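Local coordinates for cytochrome P450 monooxygenase (Rhodococcus sp. ECU0066, PDB 6KBH), which probably oxygenates organic substrates at its heme, drawing electrons through an FMN and a [2Fe-2S] cluster held in the same chain, at residues V173-E178 with D437-R442; D487-I492 with A537-R542; P746-E751 with K781-L786. One frame throughout, in Å; residues are numbered along the deposited sequence.

Contact 1. Residues V173-E178 with D437-R442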
loop_
_atom_site.group_PDB
_atom_site.type_symbol
_atom_site.label_atom_id
_atom_site.label_comp_id
_atom_site.label_asym_id
_atom_site.label_seq_id
_atom_site.Cartn_x
_atom_site.Cartn_y
_atom_site.Cartn_z
ATOM N N VAL A 173 -9.205 -14.926 26.671
ATOM C CA VAL A 173 -7.972 -14.158 26.809
ATOM C C VAL A 173 -8.308 -12.690 26.608
ATOM O O VAL A 173 -9.230 -12.347 25.865
ATOM C CB VAL A 173 -6.896 -14.641 25.799
ATOM C CG1 VAL A 173 -7.443 -14.624 24.392
ATOM C CG2 VAL A 173 -5.640 -13.786 25.872
ATOM N N ASP A 174 -7.569 -11.817 27.292
ATOM C CA ASP A 174 -7.464 -10.425 26.878
ATOM C C ASP A 174 -6.344 -10.347 25.856
ATOM O O ASP A 174 -5.166 -10.468 26.206
ATOM C CB ASP A 174 -7.177 -9.482 28.040
ATOM C CG ASP A 174 -6.876 -8.073 27.563
ATOM O OD1 ASP A 174 -7.660 -7.560 26.737
ATOM O OD2 ASP A 174 -5.865 -7.484 28.000
ATOM N N LEU A 175 -6.713 -10.149 24.593
ATOM C CA LEU A 175 -5.706 -10.066 23.546
ATOM C C LEU A 175 -4.693 -8.965 23.844
ATOM O O LEU A 175 -3.484 -9.172 23.684
ATOM C CB LEU A 175 -6.391 -9.843 22.196
ATOM C CG LEU A 175 -7.330 -10.930 21.664
ATOM C CD1 LEU A 175 -7.983 -10.507 20.356
ATOM C CD2 LEU A 175 -6.597 -12.253 21.494
ATOM N N VAL A 176 -5.163 -7.817 24.348
ATOM C CA VAL A 176 -4.295 -6.654 24.549
ATOM C C VAL A 176 -3.124 -7.005 25.460
ATOM O O VAL A 176 -1.959 -6.955 25.050
ATOM C CB VAL A 176 -5.099 -5.467 25.113
ATOM C CG1 VAL A 176 -4.167 -4.307 25.454
ATOM C CG2 VAL A 176 -6.164 -5.021 24.128
ATOM N N ASP A 177 -3.418 -7.381 26.706
ATOM C CA ASP A 177 -2.357 -7.543 27.697
ATOM C C ASP A 177 -1.467 -8.737 27.380
ATOM O O ASP A 177 -0.243 -8.665 27.543
ATOM C CB ASP A 177 -2.954 -7.690 29.095
ATOM C CG ASP A 177 -3.301 -6.357 29.721
ATOM O OD1 ASP A 177 -2.608 -5.360 29.425
ATOM O OD2 ASP A 177 -4.265 -6.312 30.511
ATOM N N GLU A 178 -2.057 -9.845 26.938
ATOM C CA GLU A 178 -1.273 -11.055 26.736
ATOM C C GLU A 178 -0.642 -11.135 25.352
ATOM O O GLU A 178 0.394 -11.792 25.194
ATOM C CB GLU A 178 -2.138 -12.295 26.985
ATOM C CG GLU A 178 -2.874 -12.289 28.325
ATOM C CD GLU A 178 -1.944 -12.142 29.524
ATOM O OE1 GLU A 178 -0.793 -12.628 29.463
ATOM O OE2 GLU A 178 -2.370 -11.541 30.534
ATOM N N ASP A 437 -8.101 -0.418 26.433
ATOM C CA ASP A 437 -7.352 -1.020 27.529
ATOM C C ASP A 437 -7.359 -2.536 27.413
ATOM O O ASP A 437 -6.360 -3.196 27.721
ATOM C CB ASP A 437 -7.944 -0.581 28.871
ATOM C CG ASP A 437 -7.824 0.909 29.097
ATOM O OD1 ASP A 437 -6.910 1.525 28.511
ATOM O OD2 ASP A 437 -8.640 1.463 29.861
ATOM N N HIS A 438 -8.476 -3.103 26.961
ATOM C CA HIS A 438 -8.614 -4.543 26.843
ATOM C C HIS A 438 -9.569 -4.869 25.707
ATOM O O HIS A 438 -10.489 -4.104 25.409
ATOM C CB HIS A 438 -9.143 -5.182 28.133
ATOM C CG HIS A 438 -8.377 -4.798 29.356
ATOM N ND1 HIS A 438 -7.045 -5.106 29.527
ATOM C CD2 HIS A 438 -8.755 -4.123 30.468
ATOM C CE1 HIS A 438 -6.634 -4.640 30.693
ATOM N NE2 HIS A 438 -7.652 -4.040 31.284
ATOM N N VAL A 439 -9.336 -6.016 25.079
ATOM C CA VAL A 439 -10.324 -6.661 24.227
ATOM C C VAL A 439 -10.427 -8.108 24.705
ATOM O O VAL A 439 -9.418 -8.820 24.782
ATOM C CB VAL A 439 -9.979 -6.538 22.725
ATOM C CG1 VAL A 439 -9.040 -7.614 22.230
ATOM C CG2 VAL A 439 -11.242 -6.508 21.884
ATOM N N TRP A 440 -11.621 -8.501 25.137
ATOM C CA TRP A 440 -11.842 -9.801 25.756
ATOM C C TRP A 440 -12.533 -10.704 24.746
ATOM O O TRP A 440 -13.600 -10.359 24.226
ATOM C CB TRP A 440 -12.673 -9.669 27.032
ATOM C CG TRP A 440 -11.954 -8.968 28.153
ATOM C CD1 TRP A 440 -12.118 -7.672 28.550
ATOM C CD2 TRP A 440 -10.956 -9.528 29.021
ATOM N NE1 TRP A 440 -11.287 -7.390 29.606
ATOM C CE2 TRP A 440 -10.563 -8.511 29.916
ATOM C CE3 TRP A 440 -10.358 -10.788 29.127
ATOM C CZ2 TRP A 440 -9.599 -8.716 30.903
ATOM C CZ3 TRP A 440 -9.403 -10.990 30.111
ATOM C CH2 TRP A 440 -9.032 -9.959 30.983
ATOM N N VAL A 441 -11.925 -11.852 24.467
ATOM C CA VAL A 441 -12.385 -12.732 23.402
ATOM C C VAL A 441 -12.539 -14.146 23.942
ATOM O O VAL A 441 -11.702 -14.630 24.712
ATOM C CB VAL A 441 -11.426 -12.708 22.194
ATOM C CG1 VAL A 441 -11.421 -11.331 21.555
ATOM C CG2 VAL A 441 -10.029 -13.093 22.619
ATOM N N ARG A 442 -13.625 -14.795 23.543
ATOM C CA ARG A 442 -13.877 -16.198 23.822
ATOM C C ARG A 442 -13.728 -17.009 22.541
ATOM O O ARG A 442 -13.816 -16.477 21.431
ATOM C CB ARG A 442 -15.282 -16.397 24.403
ATOM C CG ARG A 442 -16.357 -16.237 23.350
ATOM C CD ARG A 442 -17.717 -16.787 23.747
ATOM N NE ARG A 442 -18.158 -16.334 25.058
ATOM C CZ ARG A 442 -19.294 -15.678 25.269
ATOM N NH1 ARG A 442 -20.094 -15.389 24.250
ATOM N NH2 ARG A 442 -19.627 -15.303 26.495
#
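With CG opposite its own backbone N (chi1 172°), D174 directs its carboxylate to H438 and V439, while W440, its CG opposite the carbonyl carbon (chi1 -68°), lays its indole ring against CB of D174. The two residues face each other as a non-hydrogen-bonded pair of the antiparallel strands 172-174 and 440-442, part of the small three-stranded sheet of the P450 fold. The CH-pi contact places CB of D174 3.4 Å from the centroid of the W440 six-membered ring, only 14° off its normal.

OD1 of D174 takes V439 N at 2.8 Å, while OD2 caps helix 175-180 by accepting D177 N at 2.8 Å, from above the carboxylate plane. OD2 also receives a weak bond from H438 ND1, with ring and carboxylate nearly perpendicular. D174 is thus N-cap of the helix and acceptor for the loop leading into strand 440-442.

On the other face V173 and V441 lie side by side and exchange both backbone bonds. From the helix, L175 crosses V441 at about a right angle; L295 and L299 of helix 284-300 cover this side. L175 N bonds V439 O at 3.0 Å, and L175 CB meets V439 CG1 at 3.5 Å.

Contact 2. Residues D487-I492 with A537-R542. With FMN (flavin mononucleotide), chain B.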
loop_
_atom_site.group_PDB
_atom_site.type_symbol
_atom_site.label_atom_id
_atom_site.label_comp_id
_atom_site.label_asym_id
_atom_site.label_seq_id
_atom_site.Cartn_x
_atom_site.Cartn_y
_atom_site.Cartn_z
ATOM N N ASP A 487 -0.414 -28.836 -27.520
ATOM C CA ASP A 487 0.728 -29.310 -26.749
ATOM C C ASP A 487 1.321 -28.153 -25.956
ATOM O O ASP A 487 1.580 -27.079 -26.507
ATOM C CB ASP A 487 1.780 -29.939 -27.663
ATOM C CG ASP A 487 1.162 -30.762 -28.782
ATOM O OD1 ASP A 487 0.601 -31.837 -28.485
ATOM O OD2 ASP A 487 1.247 -30.340 -29.956
ATOM N N ASP A 488 1.503 -28.371 -24.650
ATOM C CA ASP A 488 2.057 -27.378 -23.731
ATOM C C ASP A 488 1.142 -26.163 -23.568
ATOM O O ASP A 488 1.608 -25.071 -23.241
ATOM C CB ASP A 488 3.459 -26.935 -24.171
ATOM C CG ASP A 488 4.451 -28.083 -24.189
ATOM O OD1 ASP A 488 4.411 -28.913 -23.257
ATOM O OD2 ASP A 488 5.264 -28.160 -25.135
ATOM N N ILE A 489 -0.162 -26.332 -23.779
ATOM C CA ILE A 489 -1.124 -25.242 -23.639
ATOM C C ILE A 489 -2.332 -25.750 -22.858
ATOM O O ILE A 489 -2.999 -26.696 -23.294
ATOM C CB ILE A 489 -1.561 -24.683 -25.003
ATOM C CG1 ILE A 489 -0.435 -23.850 -25.617
ATOM C CG2 ILE A 489 -2.810 -23.829 -24.853
ATOM C CD1 ILE A 489 -0.698 -23.413 -27.036
ATOM N N LEU A 490 -2.615 -25.123 -21.708
ATOM C CA LEU A 490 -3.835 -25.377 -20.946
ATOM C C LEU A 490 -4.897 -24.353 -21.306
ATOM O O LEU A 490 -4.595 -23.211 -21.643
ATOM C CB LEU A 490 -3.647 -25.295 -19.423
ATOM C CG LEU A 490 -2.737 -26.173 -18.576
ATOM C CD1 LEU A 490 -3.048 -27.658 -18.731
ATOM C CD2 LEU A 490 -1.340 -25.849 -18.929
ATOM N N LEU A 491 -6.148 -24.766 -21.191
ATOM C CA LEU A 491 -7.275 -23.847 -21.149
ATOM C C LEU A 491 -7.841 -23.879 -19.735
ATOM O O LEU A 491 -8.373 -24.906 -19.293
ATOM C CB LEU A 491 -8.338 -24.215 -22.180
ATOM C CG LEU A 491 -9.471 -23.187 -22.281
ATOM C CD1 LEU A 491 -8.947 -21.835 -22.750
ATOM C CD2 LEU A 491 -10.591 -23.675 -23.184
ATOM N N ILE A 492 -7.731 -22.761 -19.025
ATOM C CA ILE A 492 -8.186 -22.665 -17.642
ATOM C C ILE A 492 -9.549 -21.992 -17.615
ATOM O O ILE A 492 -9.753 -20.951 -18.255
ATOM C CB ILE A 492 -7.179 -21.894 -16.772
ATOM C CG1 ILE A 492 -5.797 -22.533 -16.855
ATOM C CG2 ILE A 492 -7.644 -21.866 -15.333
ATOM C CD1 ILE A 492 -4.747 -21.769 -16.093
ATOM N N ALA A 537 -5.747 -19.316 -21.809
ATOM C CA ALA A 537 -5.080 -20.464 -22.420
ATOM C C ALA A 537 -3.569 -20.309 -22.275
ATOM O O ALA A 537 -2.909 -19.816 -23.187
ATOM C CB ALA A 537 -5.493 -20.616 -23.881
ATOM N N VAL A 538 -3.012 -20.766 -21.157
ATOM C CA VAL A 538 -1.602 -20.527 -20.863
ATOM C C VAL A 538 -0.726 -21.536 -21.599
ATOM O O VAL A 538 -1.042 -22.729 -21.671
ATOM C CB VAL A 538 -1.356 -20.576 -19.346
ATOM C CG1 VAL A 538 -1.764 -21.925 -18.795
ATOM C CG2 VAL A 538 0.104 -20.275 -19.028
ATOM N N LEU A 539 0.384 -21.051 -22.153
ATOM C CA LEU A 539 1.384 -21.889 -22.802
ATOM C C LEU A 539 2.539 -22.165 -21.845
ATOM O O LEU A 539 2.972 -21.277 -21.105
ATOM C CB LEU A 539 1.910 -21.221 -24.079
ATOM C CG LEU A 539 3.319 -21.579 -24.574
ATOM C CD1 LEU A 539 3.396 -23.027 -25.039
ATOM C CD2 LEU A 539 3.776 -20.639 -25.682
ATOM N N HIS A 540 3.027 -23.406 -21.859
ATOM C CA HIS A 540 4.245 -23.771 -21.134
ATOM C C HIS A 540 5.422 -23.186 -21.889
ATOM O O HIS A 540 5.888 -23.762 -22.875
ATOM C CB HIS A 540 4.390 -25.284 -21.016
ATOM C CG HIS A 540 5.151 -25.734 -19.805
ATOM N ND1 HIS A 540 6.350 -25.171 -19.424
ATOM C CD2 HIS A 540 4.894 -26.713 -18.906
ATOM C CE1 HIS A 540 6.791 -25.775 -18.334
ATOM N NE2 HIS A 540 5.925 -26.713 -17.998
ATOM N N ASP A 541 5.898 -22.032 -21.447
ATOM C CA ASP A 541 7.110 -21.485 -22.028
ATOM C C ASP A 541 8.261 -22.445 -21.765
ATOM O O ASP A 541 8.553 -22.773 -20.607
ATOM C CB ASP A 541 7.401 -20.106 -21.440
ATOM C CG ASP A 541 8.281 -19.263 -22.338
ATOM O OD1 ASP A 541 8.710 -19.771 -23.398
ATOM O OD2 ASP A 541 8.545 -18.094 -21.985
ATOM N N ARG A 542 8.886 -22.930 -22.847
ATOM C CA ARG A 542 9.992 -23.870 -22.690
ATOM C C ARG A 542 11.107 -23.264 -21.848
ATOM O O ARG A 542 11.760 -23.967 -21.070
ATOM C CB ARG A 542 10.536 -24.303 -24.057
ATOM C CG ARG A 542 9.501 -24.475 -25.153
ATOM C CD ARG A 542 10.075 -23.979 -26.461
ATOM N NE ARG A 542 10.729 -22.692 -26.256
ATOM C CZ ARG A 542 11.372 -22.017 -27.200
ATOM N NH1 ARG A 542 11.449 -22.506 -28.430
ATOM N NH2 ARG A 542 11.939 -20.855 -26.909
HETATM N N1 FMN B . 1.807 -10.920 -21.412
HETATM C C2 FMN B . 1.403 -9.641 -21.384
HETATM O O2 FMN B . 2.221 -8.746 -20.994
HETATM N N3 FMN B . 0.169 -9.271 -21.748
HETATM C C4 FMN B . -0.701 -10.215 -22.161
HETATM O O4 FMN B . -1.956 -9.867 -22.537
HETATM C C4A FMN B . -0.308 -11.551 -22.204
HETATM N N5 FMN B . -1.185 -12.481 -22.617
HETATM C C5A FMN B . -0.796 -13.761 -22.648
HETATM C C6 FMN B . -1.722 -14.694 -23.079
HETATM C C7 FMN B . -1.376 -16.024 -23.134
HETATM C C7M FMN B . -2.509 -16.957 -23.627
HETATM C C8 FMN B . -0.094 -16.447 -22.763
HETATM C C8M FMN B . 0.329 -17.902 -22.801
HETATM C C9 FMN B . 0.840 -15.505 -22.344
HETATM C C9A FMN B . 0.492 -14.153 -22.270
HETATM N N10 FMN B . 1.374 -13.213 -21.861
HETATM C C10 FMN B . 0.980 -11.910 -21.820
HETATM C "C1'" FMN B . 2.757 -13.568 -21.412
HETATM C "C2'" FMN B . 2.804 -13.953 -19.955
HETATM O "O2'" FMN B . 2.553 -12.916 -19.099
HETATM C "C3'" FMN B . 4.138 -14.557 -19.596
HETATM O "O3'" FMN B . 5.233 -13.731 -19.893
HETATM C "C4'" FMN B . 4.317 -15.940 -20.258
HETATM O "O4'" FMN B . 3.281 -16.847 -20.224
HETATM C "C5'" FMN B . 5.471 -16.746 -19.589
HETATM O "O5'" FMN B . 5.568 -16.694 -18.144
HETATM P P FMN B . 6.908 -17.160 -17.471
HETATM O O1P FMN B . 7.051 -16.520 -16.114
HETATM O O2P FMN B . 6.927 -18.644 -17.283
HETATM O O3P FMN B . 8.032 -16.752 -18.371
#
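The segments D487-I492 and A537-R542 run roughly antiparallel, their touching parts 144° apart in direction, with a backbone bridge pairing I489 and L539. Two hydrogen bonds fix the register: L490 N gives to V538 O at 2.9 Å, and H540 N gives to D488 O in a nearly straight bond (171°).

V538 holds CG1 between its backbone N and carbonyl carbon (chi1 59°). That methyl meets L490 CB at 3.9 Å, the two side chains lying side by side, and I492 CD1 comes to V538 CG1 obliquely at 4.0 Å. The alternate residues pack separately: I489 CG1 crosses L539 CB at 3.8 Å, and L491 CD1 reaches A537 CB at the same distance. At the edge, CB of H540 rests on CB of D488.

The loop residues A537 to L539 also pass the dimethyl edge of the FMN isoalloxazine, with V538 CA 3.8 Å and L539 CB 3.9 Å from C8M. The paired backbone thus also lines the flavin pocket in this FR-type domain, while S544, R520, S548 and others hydrogen-bond the cofactor.

Strand 489-496 lies inside a six-stranded antiparallel sheet, between strands 475-486 and 533-536. I551 of helix 547-554 packs on I492 and V538, and H552 of that helix meets L490 and the H540 ring.

Contact 3. Residues P746-E751 with K781-L786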
loop_
_atom_site.group_PDB
_atom_site.type_symbol
_atom_site.label_atom_id
_atom_site.label_comp_id
_atom_site.label_asym_id
_atom_site.label_seq_id
_atom_site.Cartn_x
_atom_site.Cartn_y
_atom_site.Cartn_z
ATOM N N PRO A 746 0.114 9.714 -12.520
ATOM C CA PRO A 746 -0.180 10.918 -13.313
ATOM C C PRO A 746 0.936 11.956 -13.294
ATOM O O PRO A 746 1.597 12.174 -12.277
ATOM C CB PRO A 746 -1.453 11.474 -12.656
ATOM C CG PRO A 746 -2.071 10.319 -11.969
ATOM C CD PRO A 746 -0.916 9.483 -11.491
ATOM N N VAL A 747 1.102 12.629 -14.435
ATOM C CA VAL A 747 2.107 13.672 -14.640
ATOM C C VAL A 747 1.394 15.012 -14.750
ATOM O O VAL A 747 0.570 15.209 -15.652
ATOM C CB VAL A 747 2.948 13.412 -15.898
ATOM C CG1 VAL A 747 4.033 14.479 -16.043
ATOM C CG2 VAL A 747 3.547 12.028 -15.862
ATOM N N LEU A 748 1.721 15.939 -13.846
ATOM C CA LEU A 748 1.129 17.274 -13.875
ATOM C C LEU A 748 1.940 18.245 -14.705
ATOM O O LEU A 748 1.375 19.174 -15.291
ATOM C CB LEU A 748 0.986 17.860 -12.464
ATOM C CG LEU A 748 -0.122 17.338 -11.553
ATOM C CD1 LEU A 748 -0.004 15.864 -11.460
ATOM C CD2 LEU A 748 -0.063 17.958 -10.165
ATOM N N ASP A 749 3.252 18.052 -14.754
ATOM C CA ASP A 749 4.130 18.978 -15.443
ATOM C C ASP A 749 5.406 18.246 -15.833
ATOM O O ASP A 749 5.848 17.324 -15.142
ATOM C CB ASP A 749 4.445 20.193 -14.569
ATOM C CG ASP A 749 5.376 21.165 -15.248
ATOM O OD1 ASP A 749 4.951 21.793 -16.240
ATOM O OD2 ASP A 749 6.532 21.295 -14.793
ATOM N N GLY A 750 5.983 18.671 -16.944
ATOM C CA GLY A 750 7.170 18.056 -17.496
ATOM C C GLY A 750 6.834 17.090 -18.616
ATOM O O GLY A 750 5.752 16.494 -18.661
ATOM N N GLU A 751 7.770 16.938 -19.545
ATOM C CA GLU A 751 7.636 15.960 -20.615
ATOM C C GLU A 751 8.483 14.740 -20.284
ATOM O O GLU A 751 9.569 14.861 -19.710
ATOM C CB GLU A 751 8.038 16.546 -21.971
ATOM C CG GLU A 751 8.065 15.531 -23.124
ATOM C CD GLU A 751 6.781 14.717 -23.271
ATOM O OE1 GLU A 751 6.586 13.752 -22.499
ATOM O OE2 GLU A 751 5.976 15.028 -24.177
ATOM N N LYS A 781 13.258 18.174 -14.650
ATOM C CA LYS A 781 12.315 17.870 -13.582
ATOM C C LYS A 781 10.952 17.514 -14.157
ATOM O O LYS A 781 10.604 17.900 -15.276
ATOM C CB LYS A 781 12.169 19.035 -12.595
ATOM C CG LYS A 781 11.839 20.366 -13.242
ATOM C CD LYS A 781 11.457 21.410 -12.200
ATOM C CE LYS A 781 9.946 21.496 -12.027
ATOM N NZ LYS A 781 9.539 22.725 -11.289
ATOM N N LEU A 782 10.191 16.758 -13.365
ATOM C CA LEU A 782 8.792 16.462 -13.636
ATOM C C LEU A 782 8.001 16.575 -12.344
ATOM O O LEU A 782 8.528 16.345 -11.252
ATOM C CB LEU A 782 8.575 15.058 -14.208
ATOM C CG LEU A 782 8.889 14.835 -15.676
ATOM C CD1 LEU A 782 10.345 14.742 -15.799
ATOM C CD2 LEU A 782 8.275 13.555 -16.137
ATOM N N THR A 783 6.726 16.912 -12.482
ATOM C CA THR A 783 5.805 16.977 -11.358
ATOM C C THR A 783 4.779 15.859 -11.494
ATOM O O THR A 783 4.187 15.677 -12.565
ATOM C CB THR A 783 5.116 18.342 -11.291
ATOM O OG1 THR A 783 6.106 19.379 -11.260
ATOM C CG2 THR A 783 4.255 18.443 -10.046
ATOM N N LEU A 784 4.577 15.114 -10.407
ATOM C CA LEU A 784 3.683 13.966 -10.377
ATOM C C LEU A 784 2.621 14.153 -9.304
ATOM O O LEU A 784 2.900 14.699 -8.228
ATOM C CB LEU A 784 4.472 12.673 -10.125
ATOM C CG LEU A 784 5.456 12.321 -11.237
ATOM C CD1 LEU A 784 6.237 11.059 -10.916
ATOM C CD2 LEU A 784 4.683 12.160 -12.512
ATOM N N GLN A 785 1.396 13.706 -9.604
ATOM C CA GLN A 785 0.296 13.780 -8.632
ATOM C C GLN A 785 0.495 12.662 -7.620
ATOM O O GLN A 785 -0.085 11.574 -7.710
ATOM C CB GLN A 785 -1.068 13.675 -9.318
ATOM C CG GLN A 785 -2.212 14.000 -8.381
ATOM C CD GLN A 785 -3.461 14.466 -9.106
ATOM O OE1 GLN A 785 -4.173 15.352 -8.623
ATOM N NE2 GLN A 785 -3.731 13.882 -10.269
ATOM N N LEU A 786 1.319 12.956 -6.630
ATOM C CA LEU A 786 1.760 11.927 -5.710
ATOM C C LEU A 786 2.219 12.561 -4.411
ATOM O O LEU A 786 2.641 13.722 -4.425
ATOM C CB LEU A 786 2.880 11.115 -6.353
ATOM C CG LEU A 786 2.981 9.635 -6.026
ATOM C CD1 LEU A 786 1.645 8.952 -6.253
ATOM C CD2 LEU A 786 4.054 8.982 -6.886
ATOM O OXT LEU A 786 2.173 11.962 -3.334
#
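T783 O is gripped by two successive amides: L748 N reaches it at 2.8 Å, and D749 N adds a weak bond at 3.4 Å. With both residues facing T783, this is a classic beta bulge, which moves the register by one between the V747-L784 and D749-T783 pairs. The bulge coincides with a corner at L748, where strand 744-747 leaves one sheet and strand 749-753 enters another within the [2Fe-2S] domain.

Beyond the bulge, T783 N returns an almost straight bond (173°) to D749 O. At the other end the N of Q785, the residue at the centre of an inverse gamma turn, bonds P746 O at 3.1 Å from above the carbonyl plane.

V747 has CG1 anti to its N (chi1 -177°), which puts CG2 beside that N to meet L784 CD2 at 3.5 Å, the side chains crossing obliquely. V747 CG1 lies 4.3 Å from L782 CD2; M770 of strand 769-771 packs on all three residues. On the D749-T783 side, CB of D749 comes 3.8 Å from OG1 of T783. L748 turns its CD1 across Q785 at about a right angle, against CB and the backbone N.

CG of L782 lies 4.1 Å from CA of G750, whose backbone angles call for glycine and where any CB would run into L782 CG and K781 O. With an alanine in place of L782, a gap would probably open beside G750, and V747 and M770 would lose an apolar neighbour.

No side-chain hydrogen bond or salt bridge crosses here; D749 OD2 and K781 NZ stay 4.8 Å apart. Cohesion thus rests on main-chain bonds and aliphatic contacts, with T783 O taking both amides of the bulge, the second only weakly.

In the fold
The three contacts share no helix or strand and do not touch; nearest atoms stay about 31 to 37 Å apart, and contacts 1 and 3 lie on opposite sides of the chain's centre. Contact 1 is buried in the heme domain, and it alone relies on a side-chain carboxylate and an aromatic face. Contacts 2 and 3 are only partly buried, and both are held across the segments by main-chain bonds and aliphatic groups. Contact 2 borders the flavin directly, whereas the L784 side chain of contact 3 is about 12 Å from the iron-sulfur cluster and most of that contact's residues are exposed. Contact 1 lies away from the known cofactor-binding residues.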